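Local coordinates for Medium/long-chain acyl-CoA thioesterase YigI (Shewanella oneidensis, PDB 3E8P), which probably hydrolyses medium- and long-chain fatty acyl-CoA thioesters to the free fatty acid and coenzyme A, at residues A[46-58]-A[120-132]. Residues are numbered along the deposited sequence; the frame is centred on the assembly and turned at random.
Sequences IDGVEVAINMKPE and PGRGQIFTGTGSV
Val51 with Gly128 and, two residues further along, Ile53 with Phe126 form hydrogen-bonded pairs that join strands 49-54 and 125-134 as antiparallel neighbours in the sheet of a hotdog fold, the thioesterase superfamily architecture in which the sheet wraps a long central helix. Gly128 N reaches Val51 O at 2.6 Å, and Ile53 N reaches Phe126 O at 2.9 Å. Past the strand end, Met55 N still bonds to Gln124 O (2.8 Å). Between these bonds, Ala52 and Thr127 add CA-H...O contacts, to Phe126 O and Val51 O respectively.

On the helix side, CG2 of Ile53 packs against CB of Phe126, while Val51 and Ile53 pack on Val80 and Val72 of helix 70-90. Met55, present as selenomethionine, runs alongside the Phe126 side chain: CG lies anti to the backbone N (chi1 172°), and the bend at chi2 (68°) and chi3 brings CE in the ring plane to the edge at CE2, 3.6 Å away. Leu68 touches both side chains.

On the other face, Asn54 and Ile125 point the same way, and Asn54 OD1 lies against Ile125 CG1 at 3.3 Å. Glu50 extends obliquely over the CG2 methyl of Thr127, and its OE1 is held by a salt bridge to Arg43 of the flanking strand 40-44. Where the strands part, a water bridges them, donating to Val49 O and accepting from Gly130 N. A second water lies 2.8 Å from Thr127 OG1 and gives a weak, 3.4 Å hydrogen bond to Glu50 OE1.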
# COMPACT_ATOMS: atom_id res chain seq x y z
N ILE A 46 16.31 -12.47 18.97
CA ILE A 46 16.68 -12.62 17.56
C ILE A 46 15.61 -13.25 16.69
O ILE A 46 15.69 -13.18 15.47
CB ILE A 46 17.96 -13.45 17.39
CG1 ILE A 46 17.84 -14.76 18.16
CG2 ILE A 46 19.17 -12.65 17.81
CD1 ILE A 46 18.91 -15.75 17.82
N ASP A 47 14.62 -13.88 17.31
CA ASP A 47 13.53 -14.50 16.55
C ASP A 47 12.63 -13.40 16.01
O ASP A 47 12.28 -13.39 14.83
CB ASP A 47 12.70 -15.43 17.44
CG ASP A 47 13.49 -16.63 17.93
OD1 ASP A 47 12.99 -17.33 18.84
OD2 ASP A 47 14.60 -16.87 17.41
N GLY A 48 12.25 -12.48 16.89
CA GLY A 48 11.39 -11.39 16.51
C GLY A 48 10.95 -10.57 17.70
O GLY A 48 11.70 -10.41 18.66
N VAL A 49 9.72 -10.07 17.67
CA VAL A 49 9.23 -9.26 18.76
C VAL A 49 7.76 -9.51 19.07
O VAL A 49 6.99 -9.90 18.20
CB VAL A 49 9.37 -7.76 18.44
CG1 VAL A 49 8.52 -7.41 17.22
CG2 VAL A 49 8.94 -6.91 19.64
N GLU A 50 7.39 -9.30 20.32
CA GLU A 50 6.02 -9.44 20.73
C GLU A 50 5.70 -8.14 21.44
O GLU A 50 6.37 -7.76 22.40
CB GLU A 50 5.85 -10.62 21.69
CG GLU A 50 4.48 -10.68 22.36
CD GLU A 50 4.13 -12.07 22.85
OE1 GLU A 50 3.14 -12.22 23.62
OE2 GLU A 50 4.84 -13.03 22.47
N VAL A 51 4.69 -7.45 20.92
CA VAL A 51 4.26 -6.19 21.48
C VAL A 51 2.84 -6.37 22.01
O VAL A 51 2.01 -7.01 21.36
CB VAL A 51 4.27 -5.06 20.42
CG1 VAL A 51 3.69 -3.79 20.98
CG2 VAL A 51 5.70 -4.81 19.97
N ALA A 52 2.58 -5.81 23.18
CA ALA A 52 1.27 -5.91 23.79
C ALA A 52 0.85 -4.55 24.32
O ALA A 52 1.68 -3.71 24.67
CB ALA A 52 1.28 -6.93 24.92
N ILE A 53 -0.46 -4.34 24.37
CA ILE A 53 -1.03 -3.11 24.86
C ILE A 53 -2.42 -3.44 25.41
O ILE A 53 -3.26 -4.00 24.71
CB ILE A 53 -1.15 -2.07 23.70
CG1 ILE A 53 -1.82 -0.79 24.20
CG2 ILE A 53 -1.93 -2.67 22.52
CD1 ILE A 53 -1.81 0.34 23.17
N ASN A 54 -2.65 -3.10 26.67
CA ASN A 54 -3.94 -3.38 27.27
C ASN A 54 -4.93 -2.33 26.85
O ASN A 54 -4.55 -1.18 26.60
CB ASN A 54 -3.85 -3.40 28.79
CG ASN A 54 -2.82 -4.37 29.29
OD1 ASN A 54 -2.84 -5.54 28.95
ND2 ASN A 54 -1.90 -3.87 30.10
N MSE A 55 -6.19 -2.72 26.78
CA MSE A 55 -7.26 -1.82 26.41
C MSE A 55 -7.55 -0.92 27.60
O MSE A 55 -7.60 -1.39 28.74
CB MSE A 55 -8.52 -2.61 26.07
CG MSE A 55 -9.76 -1.76 25.86
SE MSE A 55 -9.61 -0.71 24.27
CE MSE A 55 -10.55 -1.89 23.04
N LYS A 56 -7.70 0.37 27.34
CA LYS A 56 -8.03 1.33 28.38
C LYS A 56 -8.94 2.34 27.72
O LYS A 56 -8.85 2.56 26.51
CB LYS A 56 -6.77 2.00 28.97
CG LYS A 56 -5.96 2.87 28.04
CD LYS A 56 -4.81 3.52 28.82
CE LYS A 56 -3.84 4.25 27.90
NZ LYS A 56 -2.68 4.83 28.63
N PRO A 57 -9.83 2.97 28.50
CA PRO A 57 -10.77 3.97 27.96
C PRO A 57 -10.18 4.98 26.97
O PRO A 57 -10.80 5.28 25.96
CB PRO A 57 -11.31 4.63 29.23
CG PRO A 57 -11.27 3.52 30.23
CD PRO A 57 -9.91 2.91 29.97
N GLU A 58 -8.99 5.50 27.26
CA GLU A 58 -8.35 6.50 26.40
C GLU A 58 -8.00 6.02 24.98
O GLU A 58 -7.70 6.85 24.11
CB GLU A 58 -7.07 7.03 27.05
CG GLU A 58 -7.26 7.86 28.29
CD GLU A 58 -7.87 7.07 29.44
OE1 GLU A 58 -7.63 5.85 29.52
OE2 GLU A 58 -8.59 7.68 30.26
N PRO A 120 -13.56 -5.18 13.46
CA PRO A 120 -13.55 -4.32 14.65
C PRO A 120 -12.57 -4.71 15.75
O PRO A 120 -12.47 -5.87 16.14
CB PRO A 120 -15.00 -4.38 15.13
CG PRO A 120 -15.76 -4.55 13.85
CD PRO A 120 -14.93 -5.60 13.15
N GLY A 121 -11.86 -3.70 16.25
CA GLY A 121 -10.88 -3.93 17.30
C GLY A 121 -11.47 -4.11 18.68
O GLY A 121 -11.38 -3.21 19.51
N ARG A 122 -12.08 -5.26 18.94
CA ARG A 122 -12.64 -5.52 20.27
C ARG A 122 -11.65 -6.43 20.99
O ARG A 122 -10.95 -7.22 20.35
CB ARG A 122 -14.00 -6.22 20.17
CG ARG A 122 -15.04 -5.43 19.40
CD ARG A 122 -16.46 -5.89 19.72
NE ARG A 122 -17.45 -5.08 19.01
CZ ARG A 122 -17.71 -5.16 17.71
NH1 ARG A 122 -17.05 -6.03 16.95
NH2 ARG A 122 -18.61 -4.37 17.15
N GLY A 123 -11.57 -6.30 22.31
CA GLY A 123 -10.65 -7.12 23.08
C GLY A 123 -10.17 -6.45 24.35
O GLY A 123 -10.34 -5.24 24.55
N GLN A 124 -9.55 -7.23 25.23
CA GLN A 124 -9.06 -6.71 26.50
C GLN A 124 -7.58 -6.39 26.39
O GLN A 124 -7.12 -5.36 26.91
CB GLN A 124 -9.28 -7.74 27.61
CG GLN A 124 -10.74 -8.14 27.79
CD GLN A 124 -10.91 -9.28 28.77
OE1 GLN A 124 -10.55 -9.17 29.95
NE2 GLN A 124 -11.45 -10.40 28.29
N ILE A 125 -6.84 -7.27 25.73
CA ILE A 125 -5.41 -7.12 25.53
C ILE A 125 -5.08 -7.40 24.07
O ILE A 125 -5.43 -8.45 23.54
CB ILE A 125 -4.59 -8.11 26.40
CG1 ILE A 125 -4.88 -7.85 27.88
CG2 ILE A 125 -3.09 -7.97 26.10
CD1 ILE A 125 -4.14 -8.78 28.82
N PHE A 126 -4.39 -6.45 23.43
CA PHE A 126 -4.01 -6.62 22.04
C PHE A 126 -2.53 -6.96 21.93
O PHE A 126 -1.69 -6.33 22.58
CB PHE A 126 -4.35 -5.35 21.26
CG PHE A 126 -5.84 -5.08 21.18
CD1 PHE A 126 -6.63 -5.78 20.28
CD2 PHE A 126 -6.44 -4.18 22.04
CE1 PHE A 126 -8.01 -5.59 20.24
CE2 PHE A 126 -7.82 -3.98 22.01
CZ PHE A 126 -8.61 -4.69 21.11
N THR A 127 -2.23 -7.97 21.11
CA THR A 127 -0.86 -8.44 20.92
C THR A 127 -0.44 -8.40 19.46
O THR A 127 -1.20 -8.77 18.57
CB THR A 127 -0.73 -9.88 21.45
OG1 THR A 127 -1.17 -9.93 22.81
CG2 THR A 127 0.72 -10.36 21.36
N GLY A 128 0.80 -7.96 19.21
CA GLY A 128 1.30 -7.88 17.86
C GLY A 128 2.62 -8.59 17.62
O GLY A 128 3.54 -8.54 18.45
N THR A 129 2.72 -9.26 16.48
CA THR A 129 3.94 -9.97 16.10
C THR A 129 4.19 -9.68 14.63
O THR A 129 3.31 -9.16 13.93
CB THR A 129 3.80 -11.51 16.26
OG1 THR A 129 2.86 -12.01 15.30
CG2 THR A 129 3.33 -11.87 17.68
N GLY A 130 5.38 -10.01 14.15
CA GLY A 130 5.69 -9.78 12.76
C GLY A 130 6.81 -10.68 12.28
O GLY A 130 7.27 -11.55 13.03
N SER A 131 7.22 -10.48 11.04
CA SER A 131 8.31 -11.25 10.46
C SER A 131 8.85 -10.50 9.26
O SER A 131 8.17 -9.64 8.67
CB SER A 131 7.84 -12.66 10.04
OG SER A 131 6.86 -12.61 9.02
N VAL A 132 10.08 -10.83 8.91
CA VAL A 132 10.78 -10.21 7.80
C VAL A 132 10.48 -11.00 6.54
O VAL A 132 10.67 -12.21 6.52
CB VAL A 132 12.31 -10.22 8.06
CG1 VAL A 132 13.06 -9.58 6.89
CG2 VAL A 132 12.61 -9.50 9.37
O HOH W 1 7.32 -11.81 16.10
O HOH W 2 0.45 -10.56 25.00